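SIR4-interacting protein SIF2 (Saccharomyces cerevisiae, PDB 1R5M) antagonizes telomeric silencing in yeast, may recruit SIR4 to non-telomeric sites, and is a WD-repeat subunit of the Set3C corepressor complex. Local coordinates at residues N259-S264 / A295-D300; L271-G276 / N283-H288; G299-I304 / S316-T321; L322-I327 / L380-Y385. All coordinates share one frame; numbering follows the deposited sequence.

Interaction 1 of 4, residues N259-S264 / A295-D300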
# COMPACT_ATOMS: atom_id res chain seq x y z
N ASN A 259 -11.27 1.80 15.81
CA ASN A 259 -11.16 0.85 16.91
C ASN A 259 -9.81 0.98 17.64
O ASN A 259 -9.57 0.30 18.64
CB ASN A 259 -11.38 -0.59 16.44
CG ASN A 259 -10.36 -1.04 15.41
OD1 ASN A 259 -9.30 -0.44 15.27
ND2 ASN A 259 -10.66 -2.13 14.71
N LYS A 260 -8.95 1.86 17.13
CA LYS A 260 -7.63 2.11 17.71
C LYS A 260 -6.73 0.88 17.79
O LYS A 260 -5.94 0.74 18.73
CB LYS A 260 -7.78 2.73 19.10
CG LYS A 260 -8.63 3.99 19.13
CD LYS A 260 -8.06 5.08 18.24
CE LYS A 260 -8.90 6.35 18.31
NZ LYS A 260 -8.39 7.40 17.38
N LEU A 261 -6.84 0.00 16.81
CA LEU A 261 -6.01 -1.20 16.78
C LEU A 261 -5.06 -1.17 15.60
O LEU A 261 -5.37 -0.63 14.54
CB LEU A 261 -6.89 -2.45 16.67
CG LEU A 261 -7.87 -2.71 17.82
CD1 LEU A 261 -8.71 -3.93 17.49
CD2 LEU A 261 -7.10 -2.93 19.12
N LEU A 262 -3.89 -1.76 15.80
CA LEU A 262 -2.87 -1.84 14.76
C LEU A 262 -2.85 -3.25 14.19
O LEU A 262 -2.81 -4.23 14.94
CB LEU A 262 -1.49 -1.53 15.34
CG LEU A 262 -0.31 -1.75 14.37
CD1 LEU A 262 -0.36 -0.69 13.27
CD2 LEU A 262 1.00 -1.67 15.13
N LEU A 263 -2.89 -3.35 12.87
CA LEU A 263 -2.82 -4.63 12.18
C LEU A 263 -1.41 -4.75 11.62
O LEU A 263 -0.91 -3.81 10.99
CB LEU A 263 -3.83 -4.67 11.02
CG LEU A 263 -3.55 -5.72 9.93
CD1 LEU A 263 -3.77 -7.13 10.47
CD2 LEU A 263 -4.48 -5.46 8.75
N SER A 264 -0.75 -5.88 11.87
CA SER A 264 0.58 -6.09 11.32
C SER A 264 0.61 -7.44 10.60
O SER A 264 -0.14 -8.35 10.95
CB SER A 264 1.64 -6.07 12.43
OG SER A 264 1.44 -7.11 13.37
N ALA A 295 -2.26 -6.78 3.55
CA ALA A 295 -3.32 -6.99 4.53
C ALA A 295 -4.01 -5.66 4.78
O ALA A 295 -3.38 -4.60 4.75
CB ALA A 295 -2.76 -7.54 5.83
N SER A 296 -5.32 -5.71 5.02
CA SER A 296 -6.11 -4.51 5.25
C SER A 296 -7.22 -4.75 6.25
O SER A 296 -7.65 -5.88 6.48
CB SER A 296 -6.79 -4.04 3.95
OG SER A 296 -5.86 -3.69 2.95
N TRP A 297 -7.70 -3.66 6.84
CA TRP A 297 -8.82 -3.72 7.74
C TRP A 297 -10.06 -3.80 6.86
O TRP A 297 -10.10 -3.21 5.78
CB TRP A 297 -8.92 -2.45 8.60
CG TRP A 297 -8.00 -2.45 9.75
CD1 TRP A 297 -6.77 -1.86 9.83
CD2 TRP A 297 -8.20 -3.13 10.99
NE1 TRP A 297 -6.20 -2.12 11.05
CE2 TRP A 297 -7.06 -2.90 11.78
CE3 TRP A 297 -9.25 -3.90 11.51
CZ2 TRP A 297 -6.92 -3.43 13.07
CZ3 TRP A 297 -9.12 -4.43 12.79
CH2 TRP A 297 -7.96 -4.18 13.56
N VAL A 298 -11.05 -4.55 7.32
CA VAL A 298 -12.33 -4.66 6.62
C VAL A 298 -13.29 -4.23 7.72
O VAL A 298 -13.74 -5.03 8.54
CB VAL A 298 -12.62 -6.11 6.19
CG1 VAL A 298 -13.99 -6.17 5.53
CG2 VAL A 298 -11.54 -6.58 5.22
N GLY A 299 -13.59 -2.94 7.75
CA GLY A 299 -14.45 -2.43 8.80
C GLY A 299 -13.63 -2.42 10.07
O GLY A 299 -12.40 -2.28 10.03
N ASP A 300 -14.29 -2.60 11.21
CA ASP A 300 -13.61 -2.58 12.50
C ASP A 300 -13.49 -3.95 13.17
O ASP A 300 -12.78 -4.08 14.17
CB ASP A 300 -14.35 -1.64 13.45
CG ASP A 300 -14.40 -0.22 12.95
OD1 ASP A 300 -15.32 0.52 13.35
OD2 ASP A 300 -13.51 0.17 12.15
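Asn259 begins the contact by using both ends of its amide. ND2 donates to Asp300 O at 2.9 Å with an N-H...O angle of 144°, and that acceptor lies almost in the plane of the amide. The same nitrogen sits 3.4 Å from Trp297 CZ3, approaching the indole obliquely. The other end is tied back to its own chain: OD1 accepts from Leu261 N at 2.9 Å, an Asx turn whose donor stands above the carbonyl plane. Held by these two bonds, the amide is restrained in rotation, with OD1 over one face of the indole near its rim.

Leu261 crosses the indole at about a right angle, and its CB meets Trp297 CH2 at 3.7 Å. Here two neighbouring blades of the WD-repeat beta-propeller pack together. Strand 261-266, second in its four-stranded sheet, faces strand 292-298, which opens the next blade; the short segments run at 146° to each other and approach to 7.7 Å, too far apart for backbone pairing. Side chains therefore fill the interval, chiefly the Trp297 ring, whose NE1 donates to Glu254 O on the neighbouring strand 250-256.

At Leu262 the backbone carbonyl carbon lies near the ring plane, at its edge. Leu263 then brings its side chain to the ring: its CG is anti to the backbone N (chi1 160°), which carries CD2 over a face of the indole. Its CB touches Trp297 NE1 at 3.5 Å, while CD2 continues to Ala295 CB at 4.0 Å.

Interaction 2 of 4, residues L271-G276 / N283-H288. Unlike the reference sequence in segment 283-288: Cys284 (reference Ser).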
# COMPACT_ATOMS: atom_id res chain seq x y z
N LEU A 271 -0.66 -12.75 11.01
CA LEU A 271 -1.17 -11.40 11.18
C LEU A 271 -1.30 -11.24 12.68
O LEU A 271 -1.64 -12.20 13.38
CB LEU A 271 -2.57 -11.24 10.59
CG LEU A 271 -2.79 -11.36 9.09
CD1 LEU A 271 -4.25 -11.04 8.80
CD2 LEU A 271 -1.87 -10.40 8.35
N ARG A 272 -1.03 -10.05 13.18
CA ARG A 272 -1.22 -9.78 14.59
C ARG A 272 -2.01 -8.49 14.72
O ARG A 272 -1.94 -7.61 13.86
CB ARG A 272 0.13 -9.68 15.33
CG ARG A 272 0.72 -11.06 15.68
CD ARG A 272 2.07 -10.95 16.39
NE ARG A 272 2.68 -12.25 16.64
CZ ARG A 272 2.47 -13.00 17.72
NH1 ARG A 272 1.65 -12.58 18.68
NH2 ARG A 272 3.09 -14.17 17.84
N ILE A 273 -2.81 -8.41 15.78
CA ILE A 273 -3.63 -7.23 16.06
C ILE A 273 -3.12 -6.71 17.39
O ILE A 273 -3.03 -7.47 18.36
CB ILE A 273 -5.13 -7.60 16.20
CG1 ILE A 273 -5.63 -8.30 14.92
CG2 ILE A 273 -5.95 -6.35 16.48
CD1 ILE A 273 -5.58 -7.44 13.67
N TRP A 274 -2.79 -5.43 17.46
CA TRP A 274 -2.25 -4.86 18.69
C TRP A 274 -3.10 -3.76 19.29
O TRP A 274 -3.57 -2.85 18.58
CB TRP A 274 -0.84 -4.29 18.45
CG TRP A 274 0.07 -5.18 17.68
CD1 TRP A 274 0.10 -5.36 16.33
CD2 TRP A 274 1.09 -6.03 18.22
NE1 TRP A 274 1.08 -6.25 15.99
CE2 TRP A 274 1.71 -6.68 17.13
CE3 TRP A 274 1.55 -6.30 19.52
CZ2 TRP A 274 2.76 -7.59 17.29
CZ3 TRP A 274 2.60 -7.20 19.68
CH2 TRP A 274 3.19 -7.83 18.57
N HIS A 275 -3.29 -3.84 20.60
CA HIS A 275 -4.06 -2.85 21.35
C HIS A 275 -3.15 -2.07 22.28
O HIS A 275 -3.22 -0.84 22.36
CB HIS A 275 -5.15 -3.53 22.18
CG HIS A 275 -5.64 -2.70 23.32
ND1 HIS A 275 -6.41 -1.57 23.15
CD2 HIS A 275 -5.44 -2.82 24.66
CE1 HIS A 275 -6.67 -1.03 24.33
NE2 HIS A 275 -6.09 -1.77 25.26
N GLY A 276 -2.29 -2.79 22.99
CA GLY A 276 -1.37 -2.16 23.93
C GLY A 276 -0.24 -1.42 23.26
O GLY A 276 0.17 -1.76 22.15
N ASN A 283 -4.49 -10.33 19.10
CA ASN A 283 -4.83 -11.46 18.24
C ASN A 283 -3.61 -11.86 17.43
O ASN A 283 -2.74 -11.04 17.16
CB ASN A 283 -5.94 -11.11 17.25
CG ASN A 283 -7.27 -10.85 17.91
OD1 ASN A 283 -7.90 -11.75 18.47
ND2 ASN A 283 -7.72 -9.60 17.84
N CYS A 284 -3.56 -13.13 17.05
CA CYS A 284 -2.49 -13.65 16.21
C CYS A 284 -3.15 -14.70 15.34
O CYS A 284 -3.64 -15.71 15.85
CB CYS A 284 -1.37 -14.29 17.03
SG CYS A 284 0.02 -14.84 15.99
N PHE A 285 -3.19 -14.45 14.04
CA PHE A 285 -3.83 -15.36 13.10
C PHE A 285 -2.87 -16.20 12.26
O PHE A 285 -2.10 -15.67 11.45
CB PHE A 285 -4.76 -14.57 12.15
CG PHE A 285 -5.89 -13.87 12.85
CD1 PHE A 285 -6.01 -12.48 12.81
CD2 PHE A 285 -6.85 -14.60 13.55
CE1 PHE A 285 -7.06 -11.83 13.45
CE2 PHE A 285 -7.90 -13.96 14.20
CZ PHE A 285 -8.01 -12.57 14.15
N TYR A 286 -2.94 -17.51 12.48
CA TYR A 286 -2.12 -18.49 11.76
C TYR A 286 -2.97 -19.09 10.64
O TYR A 286 -4.19 -19.20 10.77
CB TYR A 286 -1.68 -19.64 12.67
CG TYR A 286 -0.71 -19.27 13.77
CD1 TYR A 286 -1.18 -18.89 15.03
CD2 TYR A 286 0.66 -19.30 13.55
CE1 TYR A 286 -0.29 -18.54 16.04
CE2 TYR A 286 1.56 -18.95 14.55
CZ TYR A 286 1.08 -18.58 15.80
OH TYR A 286 1.96 -18.23 16.79
N GLY A 287 -2.32 -19.48 9.55
CA GLY A 287 -3.05 -20.07 8.45
C GLY A 287 -2.27 -20.01 7.15
O GLY A 287 -2.15 -21.01 6.44
N HIS A 288 -1.75 -18.83 6.83
CA HIS A 288 -0.98 -18.66 5.61
C HIS A 288 0.27 -19.54 5.70
O HIS A 288 0.91 -19.62 6.75
CB HIS A 288 -0.60 -17.20 5.42
CG HIS A 288 -1.70 -16.36 4.86
ND1 HIS A 288 -2.25 -16.59 3.62
CD2 HIS A 288 -2.35 -15.28 5.37
CE1 HIS A 288 -3.19 -15.69 3.38
NE2 HIS A 288 -3.27 -14.88 4.43
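Over one face of the Arg272 guanidinium lies the Cys284 sulfur, centred on the group, with SG 3.5 Å from Arg272 CZ. The hydroxyl of Tyr286 comes near the same group obliquely and at longer range. The second flat group, the Phe285 ring, has Leu271 CB at its edge, 4.3 Å from CD1, and meets Ile273 CG1 obliquely at 4.1 Å from CE1; the Trp315 ring of the next blade lies against it with the planes about 20° apart.

These positions follow from the strand register. Strands 271-274 and 283-285 form an antiparallel hairpin, their axes 170° apart. Leu271 with Phe285 and Ile273 with Asn283 are hydrogen-bonded pairs, each closed by two backbone bonds, from Phe285 N to Leu271 O at 2.8 Å and from Ile273 N to Asn283 O at 3.0 Å among them. Arg272 and Cys284 make the non-hydrogen-bonded pair between them, on the other face of the sheet. The hairpin forms the outer half of a propeller blade, and strand 283-285 is its edge, although it follows the end of the WD 5 repeat in sequence: the offset between repeat and blade that is familiar in WD40 proteins.

Arg272 runs extended from CG to NE, which carries the guanidinium out past the sulfur, one face turned onto SG, and NH1 donates to Ser281 OG in the hairpin loop. With an alanine here, the Ser281 hydroxyl would probably be left without its donor and the Cys284 sulfur without its flat cover. On the face that carries Leu271 and Phe285, Asn283 lies alongside Ile273, Asn283 CB 3.7 Å from Ile273 CG1.

Interaction 3 of 4, residues G299-I304 / S316-T321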
# COMPACT_ATOMS: atom_id res chain seq x y z
N GLY A 299 -13.59 -2.94 7.75
CA GLY A 299 -14.45 -2.43 8.80
C GLY A 299 -13.63 -2.42 10.07
O GLY A 299 -12.40 -2.28 10.03
N ASP A 300 -14.29 -2.60 11.21
CA ASP A 300 -13.61 -2.58 12.50
C ASP A 300 -13.49 -3.95 13.17
O ASP A 300 -12.78 -4.08 14.17
CB ASP A 300 -14.35 -1.64 13.45
CG ASP A 300 -14.40 -0.22 12.95
OD1 ASP A 300 -15.32 0.52 13.35
OD2 ASP A 300 -13.51 0.17 12.15
N ASP A 301 -14.18 -4.96 12.64
CA ASP A 301 -14.16 -6.28 13.26
C ASP A 301 -13.51 -7.38 12.44
O ASP A 301 -13.51 -8.54 12.85
CB ASP A 301 -15.59 -6.72 13.59
CG ASP A 301 -16.41 -5.62 14.24
OD1 ASP A 301 -15.95 -5.04 15.25
OD2 ASP A 301 -17.52 -5.35 13.74
N LYS A 302 -12.97 -7.03 11.28
CA LYS A 302 -12.34 -8.03 10.42
C LYS A 302 -11.10 -7.48 9.73
O LYS A 302 -10.94 -6.27 9.61
CB LYS A 302 -13.32 -8.49 9.33
CG LYS A 302 -14.66 -9.01 9.83
CD LYS A 302 -15.56 -9.39 8.66
CE LYS A 302 -16.96 -9.75 9.13
NZ LYS A 302 -17.67 -8.58 9.74
N VAL A 303 -10.23 -8.38 9.30
CA VAL A 303 -9.04 -8.02 8.55
C VAL A 303 -8.92 -9.04 7.43
O VAL A 303 -9.43 -10.16 7.54
CB VAL A 303 -7.74 -8.03 9.40
CG1 VAL A 303 -7.79 -6.90 10.42
CG2 VAL A 303 -7.55 -9.37 10.09
N ILE A 304 -8.30 -8.65 6.33
CA ILE A 304 -8.14 -9.53 5.19
C ILE A 304 -6.68 -9.51 4.76
O ILE A 304 -6.01 -8.48 4.85
CB ILE A 304 -9.08 -9.10 4.03
CG1 ILE A 304 -9.07 -10.15 2.92
CG2 ILE A 304 -8.68 -7.73 3.50
CD1 ILE A 304 -10.19 -9.96 1.90
N SER A 316 -11.97 -12.94 11.44
CA SER A 316 -12.90 -12.30 12.36
C SER A 316 -12.26 -12.05 13.72
O SER A 316 -11.76 -12.97 14.36
CB SER A 316 -14.13 -13.19 12.56
OG SER A 316 -14.92 -12.76 13.66
N LEU A 317 -12.26 -10.80 14.16
CA LEU A 317 -11.70 -10.48 15.47
C LEU A 317 -12.68 -10.88 16.57
O LEU A 317 -12.28 -11.35 17.63
CB LEU A 317 -11.39 -8.98 15.59
CG LEU A 317 -10.02 -8.53 15.06
CD1 LEU A 317 -9.94 -8.72 13.55
CD2 LEU A 317 -9.80 -7.07 15.43
N LYS A 318 -13.97 -10.72 16.30
CA LYS A 318 -15.00 -11.06 17.28
C LYS A 318 -15.05 -12.55 17.60
O LYS A 318 -15.33 -12.93 18.73
CB LYS A 318 -16.38 -10.59 16.78
CG LYS A 318 -16.50 -9.07 16.75
CD LYS A 318 -17.74 -8.60 16.01
CE LYS A 318 -19.02 -8.92 16.75
NZ LYS A 318 -20.19 -8.35 16.02
N GLN A 319 -14.78 -13.39 16.60
CA GLN A 319 -14.82 -14.83 16.80
C GLN A 319 -13.44 -15.48 16.83
O GLN A 319 -13.32 -16.69 17.03
CB GLN A 319 -15.65 -15.50 15.70
CG GLN A 319 -17.07 -14.98 15.58
CD GLN A 319 -17.80 -14.96 16.91
OE1 GLN A 319 -17.81 -15.95 17.64
NE2 GLN A 319 -18.43 -13.83 17.22
N ASN A 320 -12.39 -14.67 16.64
CA ASN A 320 -11.02 -15.16 16.63
C ASN A 320 -10.88 -16.38 15.73
O ASN A 320 -10.45 -17.45 16.16
CB ASN A 320 -10.55 -15.51 18.05
CG ASN A 320 -9.14 -16.07 18.07
OD1 ASN A 320 -8.29 -15.65 17.30
ND2 ASN A 320 -8.90 -17.04 18.96
N THR A 321 -11.24 -16.22 14.46
CA THR A 321 -11.17 -17.35 13.55
C THR A 321 -11.21 -16.92 12.09
O THR A 321 -11.57 -15.78 11.77
CB THR A 321 -12.35 -18.31 13.82
OG1 THR A 321 -12.13 -19.55 13.15
CG2 THR A 321 -13.66 -17.70 13.34
O HOH W 1 -15.64 -10.12 13.45
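Ser316 and Lys302 form an antiparallel non-hydrogen-bonded pair, CA to CA 4.7 Å, with both side chains on one face. The Ser316 hydroxyl turns back along its own chain, OG accepting from Gln319 N at 3.0 Å in an ST motif. It also shares a water with Asp301 O, to which that water donates at 2.7 Å.

Leu317 carries the contact. Its backbone N donates to Asp301 O at 2.9 Å, nearly straight at 168°, so this carbonyl is gripped by an amide and a water together. The side chain then leans over the same carbonyl, CB 3.5 Å from Asp301 O. CG lies anti to the carbonyl carbon, beside the backbone N, which lets CD1 reach in to Val303 CG1 at 4.2 Å. Trp297, Ile273 and Asn283 also touch Leu317, placing it where this blade meets the one before.

The segment is the turn between the third and fourth strands of the blade that holds the WD 6 repeat, and strand 302-307 is the second. The turn lies at the same end of the blade as the 299-301 loop that links its first two strands.

Lys318 crosses Asp301 obliquely with its aliphatic part, CD 3.7 Å from Asp301 CG. The lysine chain bends at chi3 (69°), and NZ ends 4.6 Å from Asp301 OD2: no direct ion pair, though the opposite charges would probably attract weakly over that gap. Further on, Asn320 has a positive phi of 49°, and with Thr321 it faces Ser316 in a G1 beta bulge; this lets the chain reverse into strand 321-327.

Interaction 4 of 4, residues L322-I327 / L380-Y385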
# COMPACT_ATOMS: atom_id res chain seq x y z
N LEU A 322 -10.82 -17.84 11.22
CA LEU A 322 -10.84 -17.60 9.79
C LEU A 322 -12.32 -17.63 9.39
O LEU A 322 -13.02 -18.61 9.65
CB LEU A 322 -10.09 -18.72 9.06
CG LEU A 322 -10.16 -18.69 7.54
CD1 LEU A 322 -9.30 -17.54 7.01
CD2 LEU A 322 -9.69 -20.02 6.98
N LEU A 323 -12.79 -16.55 8.78
CA LEU A 323 -14.19 -16.46 8.38
C LEU A 323 -14.43 -17.01 6.98
O LEU A 323 -15.44 -17.67 6.72
CB LEU A 323 -14.65 -15.00 8.45
CG LEU A 323 -16.08 -14.68 8.03
CD1 LEU A 323 -17.07 -15.44 8.90
CD2 LEU A 323 -16.30 -13.17 8.17
N ALA A 324 -13.49 -16.74 6.07
CA ALA A 324 -13.62 -17.20 4.69
C ALA A 324 -12.28 -17.16 3.98
O ALA A 324 -11.37 -16.47 4.40
CB ALA A 324 -14.63 -16.32 3.95
N LEU A 325 -12.17 -17.93 2.90
CA LEU A 325 -10.93 -17.94 2.14
C LEU A 325 -11.15 -18.39 0.71
O LEU A 325 -12.10 -19.12 0.40
CB LEU A 325 -9.90 -18.85 2.80
CG LEU A 325 -10.09 -20.36 2.64
CD1 LEU A 325 -8.83 -21.08 3.12
CD2 LEU A 325 -11.31 -20.82 3.42
N SER A 326 -10.26 -17.94 -0.16
CA SER A 326 -10.29 -18.30 -1.57
C SER A 326 -8.84 -18.51 -1.98
O SER A 326 -7.95 -17.81 -1.49
CB SER A 326 -10.92 -17.19 -2.41
OG SER A 326 -12.31 -17.12 -2.17
N ILE A 327 -8.60 -19.47 -2.86
CA ILE A 327 -7.24 -19.76 -3.27
C ILE A 327 -7.11 -20.25 -4.70
O ILE A 327 -8.01 -20.90 -5.23
CB ILE A 327 -6.60 -20.82 -2.34
CG1 ILE A 327 -5.17 -21.11 -2.77
CG2 ILE A 327 -7.44 -22.09 -2.37
CD1 ILE A 327 -4.48 -22.18 -1.95
N LEU A 380 -15.86 -20.65 4.80
CA LEU A 380 -16.71 -20.10 3.75
C LEU A 380 -15.83 -19.60 2.62
O LEU A 380 -14.69 -19.19 2.84
CB LEU A 380 -17.54 -18.94 4.30
CG LEU A 380 -18.51 -19.23 5.45
CD1 LEU A 380 -19.15 -17.93 5.92
CD2 LEU A 380 -19.57 -20.22 4.99
N PRO A 381 -16.34 -19.63 1.38
CA PRO A 381 -15.52 -19.14 0.27
C PRO A 381 -15.73 -17.64 0.11
O PRO A 381 -16.76 -17.11 0.51
CB PRO A 381 -16.05 -19.93 -0.91
CG PRO A 381 -17.52 -19.99 -0.61
CD PRO A 381 -17.54 -20.33 0.88
N ILE A 382 -14.74 -16.94 -0.44
CA ILE A 382 -14.90 -15.51 -0.66
C ILE A 382 -15.38 -15.40 -2.11
O ILE A 382 -14.65 -15.76 -3.03
CB ILE A 382 -13.58 -14.73 -0.50
CG1 ILE A 382 -13.01 -14.95 0.90
CG2 ILE A 382 -13.85 -13.24 -0.69
CD1 ILE A 382 -11.67 -14.27 1.13
N PRO A 383 -16.61 -14.91 -2.32
CA PRO A 383 -17.17 -14.77 -3.67
C PRO A 383 -16.28 -14.02 -4.66
O PRO A 383 -15.78 -12.95 -4.35
CB PRO A 383 -18.49 -14.03 -3.42
CG PRO A 383 -18.87 -14.48 -2.04
CD PRO A 383 -17.55 -14.40 -1.31
N LEU A 384 -16.09 -14.60 -5.84
CA LEU A 384 -15.29 -13.96 -6.88
C LEU A 384 -16.24 -13.05 -7.64
O LEU A 384 -17.19 -13.50 -8.28
CB LEU A 384 -14.69 -15.01 -7.82
CG LEU A 384 -13.87 -14.44 -8.98
CD1 LEU A 384 -12.72 -13.58 -8.45
CD2 LEU A 384 -13.34 -15.58 -9.83
N TYR A 385 -15.98 -11.75 -7.57
CA TYR A 385 -16.82 -10.76 -8.23
C TYR A 385 -16.47 -10.54 -9.70
O TYR A 385 -17.36 -10.46 -10.56
CB TYR A 385 -16.72 -9.43 -7.48
CG TYR A 385 -17.62 -8.33 -7.99
CD1 TYR A 385 -19.00 -8.41 -7.84
CD2 TYR A 385 -17.08 -7.20 -8.61
CE1 TYR A 385 -19.83 -7.39 -8.29
CE2 TYR A 385 -17.90 -6.17 -9.06
CZ TYR A 385 -19.27 -6.28 -8.90
OH TYR A 385 -20.09 -5.26 -9.35
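Ala324 and Ile382 meet flank to flank, the alanine methyl CB touching Ile382 CG1 at 3.7 Å. Leu380 CB also reaches that methyl, at 3.9 Å, so Ala324 packs against two side chains of segment 380-385. Leu380 itself lies across the preceding peptide, CB 3.4 Å from Leu323 O. Ile382 has CG1 anti to the carbonyl carbon (chi1 -58°), and this sends CD1 along strand 321-327 to Leu325 CA at 3.9 Å. With a glycine here, the methyl of Ala324 would probably lose its packing on the Ile382 side, opening a gap toward Val312 and Tyr357, which the isoleucine also touches.

The pairing is parallel, Ala324 opposite Leu380, and it joins the outermost strands of two adjacent propeller blades. Strand 321-327 carries a classic beta bulge here, Leu323 and Ala324 both facing Leu314 in its own blade. Leu325 N donates to Leu380 O at 2.8 Å, the C=O...N angle being 169°.

Ser326 OG lies close to both backbone polar atoms of Ile382, 2.8 Å from Ile382 O and 3.0 Å from Ile382 N. Leu325 O receives a CA-H...O contact from Pro381 CA at 3.4 Å. With one clear backbone hydrogen bond, Leu325 N to Leu380 O, flanked by the apolar contacts of Ala324, Leu380 and Ile382, the chemistry implies a short, mainly apolar seam between blade edges.

From the N terminus, interaction 1 closes the longest loop of the first three, bringing 295-300 back against 259-264 and joining two neighbouring blades. Interaction 2 is nested inside that loop, a hairpin in the outer part of the earlier blade; Trp274 N and NE1 bond to Leu262 O and Ser264 OG of interaction 1. Interaction 3 opens where interaction 1 ends, sharing Gly299 and Asp300, and ties together the later blade; it also touches interaction 2 through Asn320 against Phe285. Interaction 4 begins just after it and spans the following blade to couple two outer edges. Lys302 packs on Leu323 between interactions 3 and 4, and no loops cross.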